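Local coordinates for lipoprotein (PDB 3O0Y), which is of unknown function but is a putative lipoprotein of the DUF885 family, which belongs to the Peptidase_MA clan of metallopeptidase-like folds, at residues E82-S87 with Y115-P120; V377-P382 with K577-E582; V395-P400 with N420-K425. All coordinates share one frame; numbering follows the deposited sequence.

The three contacts lie well apart in a mostly helical chain, their centres 36 to 37 Å from one another. Contact 1 joins two helices early in the chain and lies across the chain's centre from contact 3. Contact 2 ties a loop to a helix near the C-terminus, and contact 3 falls between the two segments of contact 2. The same interval holds the sequence HEANPGHH, reminiscent of, but spaced differently from, the HExxH motif of metallopeptidases; a metal-binding role is only a possibility. F378 of contact 2 packs on P442 and W446 in this region. In contact 3, the side chain of P400 is about 6 Å from a bound sulfate, probably from the crystallisation liquor.

Contact 1: E82-S87 with Y115-P120; sequences ELLSIS and YFAGEP
L84 sets its CG anti to the backbone N (chi1 -170°), which carries the branch out over A117 and on to P120, whereas L83, with CG beside its own backbone N (chi1 -68°), sends CD1 the other way, to F116. A117 sits between the two leucines. Its methyl CB lies 3.8 Å from L84 CB and reaches the backbone N of the same leucine at 3.7 Å, so the small side chain lets the backbones come close, with the CA atoms of L84 and A117 5.3 Å apart. On one flank L83 CD1 packs 3.7 Å from F116 CB, while the phenylalanine ring turns off in another direction. L83 CD1 also covers F116 O, a carbonyl oxygen buried here without a polar partner. On the other flank L84 CD2 meets P120 CB at 3.8 Å, the two side chains at about a right angle. G118, the first residue beyond the helix, has positive phi, and from there the chain turns so that P120 comes back against L84. Farther along the helices, S87 OG is hydrogen-bonded to A110 O. This apolar seam, centred on an alanine, joins consecutive helices 73-92 and 100-117 as an antiparallel helical hairpin.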
loop_
_atom_site.group_PDB
_atom_site.type_symbol
_atom_site.label_atom_id
_atom_site.label_comp_id
_atom_site.label_asym_id
_atom_site.label_seq_id
_atom_site.Cartn_x
_atom_site.Cartn_y
_atom_site.Cartn_z
ATOM N N GLU A 82 11.149 -17.290 -13.505
ATOM C CA GLU A 82 11.759 -17.893 -12.342
ATOM C C GLU A 82 10.811 -18.070 -11.174
ATOM O O GLU A 82 10.710 -19.159 -10.582
ATOM C CB GLU A 82 12.951 -17.099 -11.857
ATOM C CG GLU A 82 13.606 -17.793 -10.602
ATOM C CD GLU A 82 14.929 -17.214 -10.170
ATOM O OE1 GLU A 82 15.387 -16.167 -10.735
ATOM O OE2 GLU A 82 15.523 -17.854 -9.278
ATOM N N LEU A 83 10.062 -17.017 -10.871
ATOM C CA LEU A 83 9.124 -17.121 -9.764
ATOM C C LEU A 83 8.016 -18.118 -10.092
ATOM O O LEU A 83 7.552 -18.810 -9.236
ATOM C CB LEU A 83 8.536 -15.755 -9.422
ATOM C CG LEU A 83 9.600 -14.822 -8.841
ATOM C CD1 LEU A 83 9.058 -13.385 -9.018
ATOM C CD2 LEU A 83 9.814 -15.180 -7.398
ATOM N N LEU A 84 7.534 -18.142 -11.311
ATOM C CA LEU A 84 6.470 -19.098 -11.699
ATOM C C LEU A 84 7.003 -20.562 -11.597
ATOM O O LEU A 84 6.344 -21.454 -11.095
ATOM C CB LEU A 84 5.986 -18.769 -13.131
ATOM C CG LEU A 84 4.736 -19.555 -13.516
ATOM C CD1 LEU A 84 3.575 -19.277 -12.512
ATOM C CD2 LEU A 84 4.288 -19.212 -14.951
ATOM N N SER A 85 8.233 -20.780 -12.021
ATOM C CA SER A 85 8.882 -22.098 -11.903
ATOM C C SER A 85 8.978 -22.517 -10.445
ATOM O O SER A 85 8.622 -23.616 -10.097
ATOM C CB SER A 85 10.279 -22.057 -12.484
ATOM O OG SER A 85 10.059 -21.988 -13.895
ATOM N N ILE A 86 9.370 -21.574 -9.608
ATOM C CA ILE A 86 9.446 -21.848 -8.176
ATOM C C ILE A 86 8.065 -22.210 -7.604
ATOM O O ILE A 86 7.938 -23.180 -6.868
ATOM C CB ILE A 86 10.081 -20.706 -7.387
ATOM C CG1 ILE A 86 11.575 -20.584 -7.667
ATOM C CG2 ILE A 86 9.884 -20.880 -5.898
ATOM C CD1 ILE A 86 12.152 -19.271 -7.170
ATOM N N SER A 87 7.038 -21.433 -7.958
ATOM C CA SER A 87 5.691 -21.657 -7.513
ATOM C C SER A 87 5.231 -23.048 -7.893
ATOM O O SER A 87 4.683 -23.754 -7.081
ATOM C CB SER A 87 4.756 -20.605 -8.169
ATOM O OG SER A 87 3.441 -20.764 -7.753
ATOM N N TYR A 115 1.875 -14.845 -7.143
ATOM C CA TYR A 115 1.464 -13.453 -7.071
ATOM C C TYR A 115 2.564 -12.579 -7.668
ATOM O O TYR A 115 2.287 -11.728 -8.501
ATOM C CB TYR A 115 1.272 -13.067 -5.617
ATOM C CG TYR A 115 0.969 -11.629 -5.336
ATOM C CD1 TYR A 115 -0.276 -11.105 -5.591
ATOM C CD2 TYR A 115 1.910 -10.794 -4.715
ATOM C CE1 TYR A 115 -0.609 -9.826 -5.220
ATOM C CE2 TYR A 115 1.568 -9.506 -4.323
ATOM C CZ TYR A 115 0.318 -9.024 -4.598
ATOM O OH TYR A 115 -0.041 -7.786 -4.207
ATOM N N PHE A 116 3.816 -12.838 -7.354
ATOM C CA PHE A 116 4.928 -12.063 -7.942
ATOM C C PHE A 116 5.318 -12.467 -9.362
ATOM O O PHE A 116 5.925 -11.681 -10.008
ATOM C CB PHE A 116 6.118 -12.116 -7.079
ATOM C CG PHE A 116 5.941 -11.424 -5.751
ATOM C CD1 PHE A 116 5.600 -10.048 -5.713
ATOM C CD2 PHE A 116 6.050 -12.122 -4.565
ATOM C CE1 PHE A 116 5.346 -9.418 -4.470
ATOM C CE2 PHE A 116 5.866 -11.528 -3.358
ATOM C CZ PHE A 116 5.503 -10.159 -3.299
ATOM N N ALA A 117 4.928 -13.658 -9.817
ATOM C CA ALA A 117 5.071 -14.008 -11.230
ATOM C C ALA A 117 4.065 -13.277 -12.093
ATOM O O ALA A 117 4.299 -13.135 -13.295
ATOM C CB ALA A 117 4.925 -15.578 -11.467
ATOM N N GLY A 118 2.889 -12.950 -11.550
ATOM C CA GLY A 118 1.832 -12.336 -12.331
ATOM C C GLY A 118 1.078 -13.371 -13.150
ATOM O O GLY A 118 1.524 -14.505 -13.309
ATOM N N GLU A 119 -0.031 -12.944 -13.691
ATOM C CA GLU A 119 -0.872 -13.790 -14.523
ATOM C C GLU A 119 -0.028 -14.271 -15.710
ATOM O O GLU A 119 0.551 -13.457 -16.438
ATOM C CB GLU A 119 -2.050 -12.967 -14.989
ATOM C CG GLU A 119 -3.365 -13.697 -15.136
ATOM C CD GLU A 119 -3.537 -14.493 -16.425
ATOM O OE1 GLU A 119 -2.566 -14.761 -17.122
ATOM O OE2 GLU A 119 -4.693 -14.843 -16.773
ATOM N N PRO A 120 0.102 -15.589 -15.856
ATOM C CA PRO A 120 1.143 -16.087 -16.747
ATOM C C PRO A 120 0.876 -15.851 -18.203
ATOM O O PRO A 120 1.811 -16.034 -19.015
ATOM C CB PRO A 120 1.148 -17.600 -16.470
ATOM C CG PRO A 120 0.575 -17.728 -15.071
ATOM C CD PRO A 120 -0.461 -16.661 -15.029
#

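Contact 2: V377-P382 with K577-E582; sequences VFRTTP and KFDLAE
The guanidinium of R379 lies with one face over the methyl of A581, whose CB is 3.4 Å from NE and is offset toward the rim of the group. The arginine chain, bent at chi3 (-57°), also runs its CD past the methyl, and its NH2 end comes 3.9 Å from E582 CG. The two charged side chains pass obliquely, their guanidinium and carboxylate planes turned 39° apart, and they meet through a water instead of directly: this water lies in the guanidinium plane, accepts from R379 NH1 and donates to E582 OE2. Each charge has a stronger partner elsewhere, R379 NH2 in a salt bridge with D585 and E582 OE1 in one with K609. D579 OD2 is 4.5 Å from R379 NH1, well out of the guanidinium plane, so the attraction there is probably only electrostatic. A second water accepts from R379 N and lies 2.9 Å from A581 O, to which it can donate. Behind the arginine the backbones come close, with a CA-H...O contact of 3.6 Å from A581 CA to V377 O, an oxygen also hydrogen-bonded to H584. Beside it V377 CG1 meets L580 CD2 at 4.1 Å, the side chains oblique to each other. D579 OD2 accepts from E582 N (3.0 Å) on its anti side, capping the N-terminus of helix 580-588. A surface loop from helix 353-373 thus docks on the first turn of helix 580-588, whose start is an aspartate N-cap.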
loop_
_atom_site.group_PDB
_atom_site.type_symbol
_atom_site.label_atom_id
_atom_site.label_comp_id
_atom_site.label_asym_id
_atom_site.label_seq_id
_atom_site.Cartn_x
_atom_site.Cartn_y
_atom_site.Cartn_z
ATOM N N VAL A 377 -7.677 -7.438 24.588
ATOM C CA VAL A 377 -7.956 -8.217 23.396
ATOM C C VAL A 377 -6.863 -8.235 22.327
ATOM O O VAL A 377 -7.044 -8.833 21.268
ATOM C CB VAL A 377 -9.307 -7.831 22.789
ATOM C CG1 VAL A 377 -10.469 -7.933 23.887
ATOM C CG2 VAL A 377 -9.345 -6.423 22.121
ATOM N N PHE A 378 -5.729 -7.616 22.670
ATOM C CA PHE A 378 -4.553 -7.655 21.818
ATOM C C PHE A 378 -3.361 -7.911 22.764
ATOM O O PHE A 378 -2.634 -6.987 23.169
ATOM C CB PHE A 378 -4.403 -6.374 21.068
ATOM C CG PHE A 378 -5.382 -6.199 19.942
ATOM C CD1 PHE A 378 -5.250 -6.909 18.745
ATOM C CD2 PHE A 378 -6.535 -5.380 20.097
ATOM C CE1 PHE A 378 -6.165 -6.713 17.731
ATOM C CE2 PHE A 378 -7.380 -5.143 18.987
ATOM C CZ PHE A 378 -7.214 -5.792 17.872
ATOM N N ARG A 379 -3.234 -9.160 23.139
ATOM C CA ARG A 379 -2.442 -9.495 24.290
ATOM C C ARG A 379 -0.933 -9.720 23.927
ATOM O O ARG A 379 -0.092 -9.873 24.850
ATOM C CB ARG A 379 -3.003 -10.728 24.959
ATOM C CG ARG A 379 -4.402 -10.598 25.495
ATOM C CD ARG A 379 -4.845 -11.964 25.993
ATOM N NE ARG A 379 -4.751 -12.955 24.900
ATOM C CZ ARG A 379 -5.102 -14.242 24.975
ATOM N NH1 ARG A 379 -5.598 -14.782 26.109
ATOM N NH2 ARG A 379 -4.990 -14.985 23.894
ATOM N N THR A 380 -0.611 -9.764 22.649
ATOM C CA THR A 380 0.779 -9.912 22.172
ATOM C C THR A 380 1.218 -8.565 21.566
ATOM O O THR A 380 0.704 -8.096 20.549
ATOM C CB THR A 380 0.874 -11.018 21.133
ATOM O OG1 THR A 380 0.472 -12.259 21.742
ATOM C CG2 THR A 380 2.324 -11.155 20.699
ATOM N N THR A 381 2.185 -7.922 22.199
ATOM C CA THR A 381 2.717 -6.621 21.754
ATOM C C THR A 381 3.869 -6.840 20.804
ATOM O O THR A 381 4.819 -7.568 21.127
ATOM C CB THR A 381 3.208 -5.770 22.943
ATOM O OG1 THR A 381 2.103 -5.565 23.827
ATOM C CG2 THR A 381 3.758 -4.434 22.464
ATOM N N PRO A 382 3.808 -6.203 19.651
ATOM C CA PRO A 382 4.903 -6.395 18.703
ATOM C C PRO A 382 6.169 -5.673 19.180
ATOM O O PRO A 382 6.080 -4.776 20.011
ATOM C CB PRO A 382 4.404 -5.755 17.445
ATOM C CG PRO A 382 3.326 -4.838 17.860
ATOM C CD PRO A 382 2.719 -5.375 19.088
ATOM N N LYS A 577 -18.057 -19.275 25.283
ATOM C CA LYS A 577 -16.626 -19.605 25.322
ATOM C C LYS A 577 -15.842 -18.777 24.276
ATOM O O LYS A 577 -14.614 -18.918 24.168
ATOM C CB LYS A 577 -16.393 -21.097 25.048
ATOM C CG LYS A 577 -17.154 -21.982 26.057
ATOM C CD LYS A 577 -16.227 -22.479 27.137
ATOM C CE LYS A 577 -15.682 -23.898 26.746
ATOM N NZ LYS A 577 -14.661 -24.486 27.698
ATOM N N PHE A 578 -16.542 -17.956 23.502
ATOM C CA PHE A 578 -15.809 -17.071 22.570
ATOM C C PHE A 578 -14.919 -16.101 23.331
ATOM O O PHE A 578 -15.372 -15.422 24.234
ATOM C CB PHE A 578 -16.739 -16.378 21.570
ATOM C CG PHE A 578 -16.015 -15.469 20.608
ATOM C CD1 PHE A 578 -15.446 -15.946 19.415
ATOM C CD2 PHE A 578 -15.922 -14.122 20.894
ATOM C CE1 PHE A 578 -14.735 -15.074 18.562
ATOM C CE2 PHE A 578 -15.223 -13.279 20.075
ATOM C CZ PHE A 578 -14.638 -13.778 18.886
ATOM N N ASP A 579 -13.658 -15.962 22.894
ATOM C CA ASP A 579 -12.745 -14.983 23.461
ATOM C C ASP A 579 -12.105 -14.174 22.344
ATOM O O ASP A 579 -11.386 -14.722 21.463
ATOM C CB ASP A 579 -11.658 -15.678 24.238
ATOM C CG ASP A 579 -10.823 -14.690 24.965
ATOM O OD1 ASP A 579 -11.341 -14.108 25.941
ATOM O OD2 ASP A 579 -9.729 -14.368 24.485
ATOM N N LEU A 580 -12.442 -12.901 22.279
ATOM C CA LEU A 580 -11.962 -12.084 21.180
ATOM C C LEU A 580 -10.444 -12.011 21.161
ATOM O O LEU A 580 -9.842 -11.911 20.138
ATOM C CB LEU A 580 -12.601 -10.687 21.288
ATOM C CG LEU A 580 -12.335 -9.740 20.131
ATOM C CD1 LEU A 580 -12.970 -10.190 18.844
ATOM C CD2 LEU A 580 -12.818 -8.288 20.584
ATOM N N ALA A 581 -9.783 -12.020 22.330
ATOM C CA ALA A 581 -8.324 -12.012 22.360
ATOM C C ALA A 581 -7.719 -13.186 21.615
ATOM O O ALA A 581 -6.701 -13.026 20.887
ATOM C CB ALA A 581 -7.791 -11.964 23.811
ATOM N N GLU A 582 -8.292 -14.374 21.815
ATOM C CA GLU A 582 -7.830 -15.574 21.062
ATOM C C GLU A 582 -8.082 -15.468 19.627
ATOM O O GLU A 582 -7.243 -15.860 18.860
ATOM C CB GLU A 582 -8.509 -16.828 21.558
ATOM C CG GLU A 582 -8.111 -17.177 23.000
ATOM C CD GLU A 582 -8.745 -18.477 23.485
ATOM O OE1 GLU A 582 -9.476 -19.160 22.721
ATOM O OE2 GLU A 582 -8.460 -18.825 24.653
HETATM O O HOH W 1 -4.677 -11.340 21.982
HETATM O O HOH W 2 -6.014 -17.781 25.667
#

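Contact 3: V395-P400 with N420-K425; sequences VQDGAP and NLRDMK
The side-chain amide of N420 is inserted among the carbonyls of Q396, A399 and P400, the tight half of the contact. Its ND2 donates to Q396 O at 3.0 Å in a nearly straight bond (163°), arriving on a lone pair of that oxygen. ND2 also donates to P400 O at 3.1 Å; that oxygen lies in the amide plane of N420, although the donor stands above the carbonyl plane of P400. A weak third bond joins ND2 to A399 O. At the other end of the amide, OD1 accepts from R422 N at 2.9 Å and closes an Asx turn; both ends are held and the rotation is fixed. A leucine in place of N420 would probably leave the carbonyls of Q396 and P400 without this donor and R422 N without its acceptor, letting the turn relax. Outward no direct hydrogen bond joins the two segments. Q396 holds CG between its backbone N and carbonyl carbon (chi1 68°) and then runs extended, which lays CD 3.6 Å from R422 CB, with the amide and guanidinium planes nearly perpendicular (82°). A water donates to Q396 OE1 and accepts from L421 N. D397 OD1 is 3.1 Å from R422 CD but 4.3 Å from NE, beyond a salt bridge. Inside, N420 also pairs through its backbone with G401, and F391 packs on its side chain. The chemistry implies that one buried asparagine amide ties its own loop to the end of helix 393-396 and the residues after it through backbone carbonyls, while its OD1 shapes the turn that presents it; the charged rim probably adds only weak attraction.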
loop_
_atom_site.group_PDB
_atom_site.type_symbol
_atom_site.label_atom_id
_atom_site.label_comp_id
_atom_site.label_asym_id
_atom_site.label_seq_id
_atom_site.Cartn_x
_atom_site.Cartn_y
_atom_site.Cartn_z
ATOM N N VAL A 395 6.397 17.115 -0.726
ATOM C CA VAL A 395 5.656 16.021 -1.295
ATOM C C VAL A 395 4.172 16.053 -0.924
ATOM O O VAL A 395 3.390 15.332 -1.505
ATOM C CB VAL A 395 6.332 14.670 -0.947
ATOM C CG1 VAL A 395 7.887 14.821 -1.130
ATOM C CG2 VAL A 395 6.009 14.284 0.482
ATOM N N GLN A 396 3.777 16.988 -0.068
ATOM C CA GLN A 396 2.438 16.922 0.516
ATOM C C GLN A 396 1.328 17.198 -0.496
ATOM O O GLN A 396 0.237 16.717 -0.327
ATOM C CB GLN A 396 2.313 17.849 1.741
ATOM C CG GLN A 396 2.385 19.355 1.372
ATOM C CD GLN A 396 2.331 20.270 2.577
ATOM O OE1 GLN A 396 2.214 19.824 3.694
ATOM N NE2 GLN A 396 2.459 21.570 2.333
ATOM N N ASP A 397 1.610 17.944 -1.580
ATOM C CA ASP A 397 0.564 18.213 -2.556
ATOM C C ASP A 397 0.120 16.944 -3.248
ATOM O O ASP A 397 -1.069 16.724 -3.457
ATOM C CB ASP A 397 0.990 19.262 -3.621
ATOM C CG ASP A 397 1.440 20.573 -3.022
ATOM O OD1 ASP A 397 1.110 20.878 -1.839
ATOM O OD2 ASP A 397 2.094 21.369 -3.764
ATOM N N GLY A 398 1.009 16.057 -3.589
ATOM C CA GLY A 398 0.517 14.785 -4.190
ATOM C C GLY A 398 0.259 13.612 -3.236
ATOM O O GLY A 398 -0.232 12.537 -3.655
ATOM N N ALA A 399 0.530 13.794 -1.950
ATOM C CA ALA A 399 0.515 12.653 -1.013
ATOM C C ALA A 399 -0.883 12.364 -0.531
ATOM O O ALA A 399 -1.746 13.264 -0.445
ATOM C CB ALA A 399 1.456 12.917 0.214
ATOM N N PRO A 400 -1.114 11.133 -0.110
ATOM C CA PRO A 400 -2.357 10.801 0.507
ATOM C C PRO A 400 -2.572 11.527 1.848
ATOM O O PRO A 400 -1.672 12.196 2.359
ATOM C CB PRO A 400 -2.223 9.298 0.775
ATOM C CG PRO A 400 -0.851 9.085 0.893
ATOM C CD PRO A 400 -0.171 9.993 -0.054
ATOM N N ASN A 420 -0.780 13.993 6.378
ATOM C CA ASN A 420 -0.679 15.149 5.468
ATOM C C ASN A 420 -1.230 16.404 6.119
ATOM O O ASN A 420 -2.441 16.460 6.417
ATOM C CB ASN A 420 -1.487 14.872 4.222
ATOM C CG ASN A 420 -1.128 15.779 3.115
ATOM O OD1 ASN A 420 -0.937 16.971 3.306
ATOM N ND2 ASN A 420 -1.022 15.227 1.908
ATOM N N LEU A 421 -0.352 17.343 6.464
ATOM C CA LEU A 421 -0.775 18.591 7.086
ATOM C C LEU A 421 -0.969 19.753 6.107
ATOM O O LEU A 421 -1.073 20.931 6.539
ATOM C CB LEU A 421 0.203 18.932 8.178
ATOM C CG LEU A 421 0.580 17.909 9.244
ATOM C CD1 LEU A 421 1.650 18.497 10.142
ATOM C CD2 LEU A 421 -0.733 17.535 9.955
ATOM N N ARG A 422 -1.068 19.448 4.809
ATOM C CA ARG A 422 -1.183 20.564 3.846
ATOM C C ARG A 422 -2.401 21.452 4.084
ATOM O O ARG A 422 -2.279 22.708 4.089
ATOM C CB ARG A 422 -1.272 20.057 2.423
ATOM C CG ARG A 422 -1.292 21.144 1.319
ATOM C CD ARG A 422 -1.490 20.573 -0.110
ATOM N NE ARG A 422 -2.908 20.419 -0.462
ATOM C CZ ARG A 422 -3.606 19.265 -0.509
ATOM N NH1 ARG A 422 -3.055 18.061 -0.304
ATOM N NH2 ARG A 422 -4.896 19.322 -0.821
ATOM N N ASP A 423 -3.571 20.821 4.271
ATOM C CA ASP A 423 -4.836 21.562 4.308
ATOM C C ASP A 423 -5.658 21.135 5.537
ATOM O O ASP A 423 -6.058 19.958 5.637
ATOM C CB ASP A 423 -5.616 21.164 3.074
ATOM C CG ASP A 423 -6.953 21.928 2.948
ATOM O OD1 ASP A 423 -7.252 22.808 3.832
ATOM O OD2 ASP A 423 -7.703 21.605 1.977
ATOM N N MET A 424 -5.924 22.085 6.429
ATOM C CA MET A 424 -6.654 21.747 7.649
ATOM C C MET A 424 -8.105 21.327 7.290
ATOM O O MET A 424 -8.730 20.530 7.989
ATOM C CB MET A 424 -6.547 22.841 8.728
ATOM C CG MET A 424 -5.149 22.940 9.503
ATOM S SD MET A 424 -4.489 21.437 10.228
ATOM C CE MET A 424 -3.628 20.694 8.745
ATOM N N LYS A 425 -8.639 21.849 6.184
ATOM C CA LYS A 425 -10.011 21.499 5.798
ATOM C C LYS A 425 -10.120 20.025 5.407
ATOM O O LYS A 425 -11.199 19.426 5.504
ATOM C CB LYS A 425 -10.546 22.399 4.671
ATOM C CG LYS A 425 -10.198 23.893 4.772
ATOM C CD LYS A 425 -10.878 24.595 5.944
ATOM C CE LYS A 425 -11.229 26.109 5.683
ATOM N NZ LYS A 425 -11.300 26.453 4.222
HETATM O O HOH W 3 2.302 17.413 5.403
#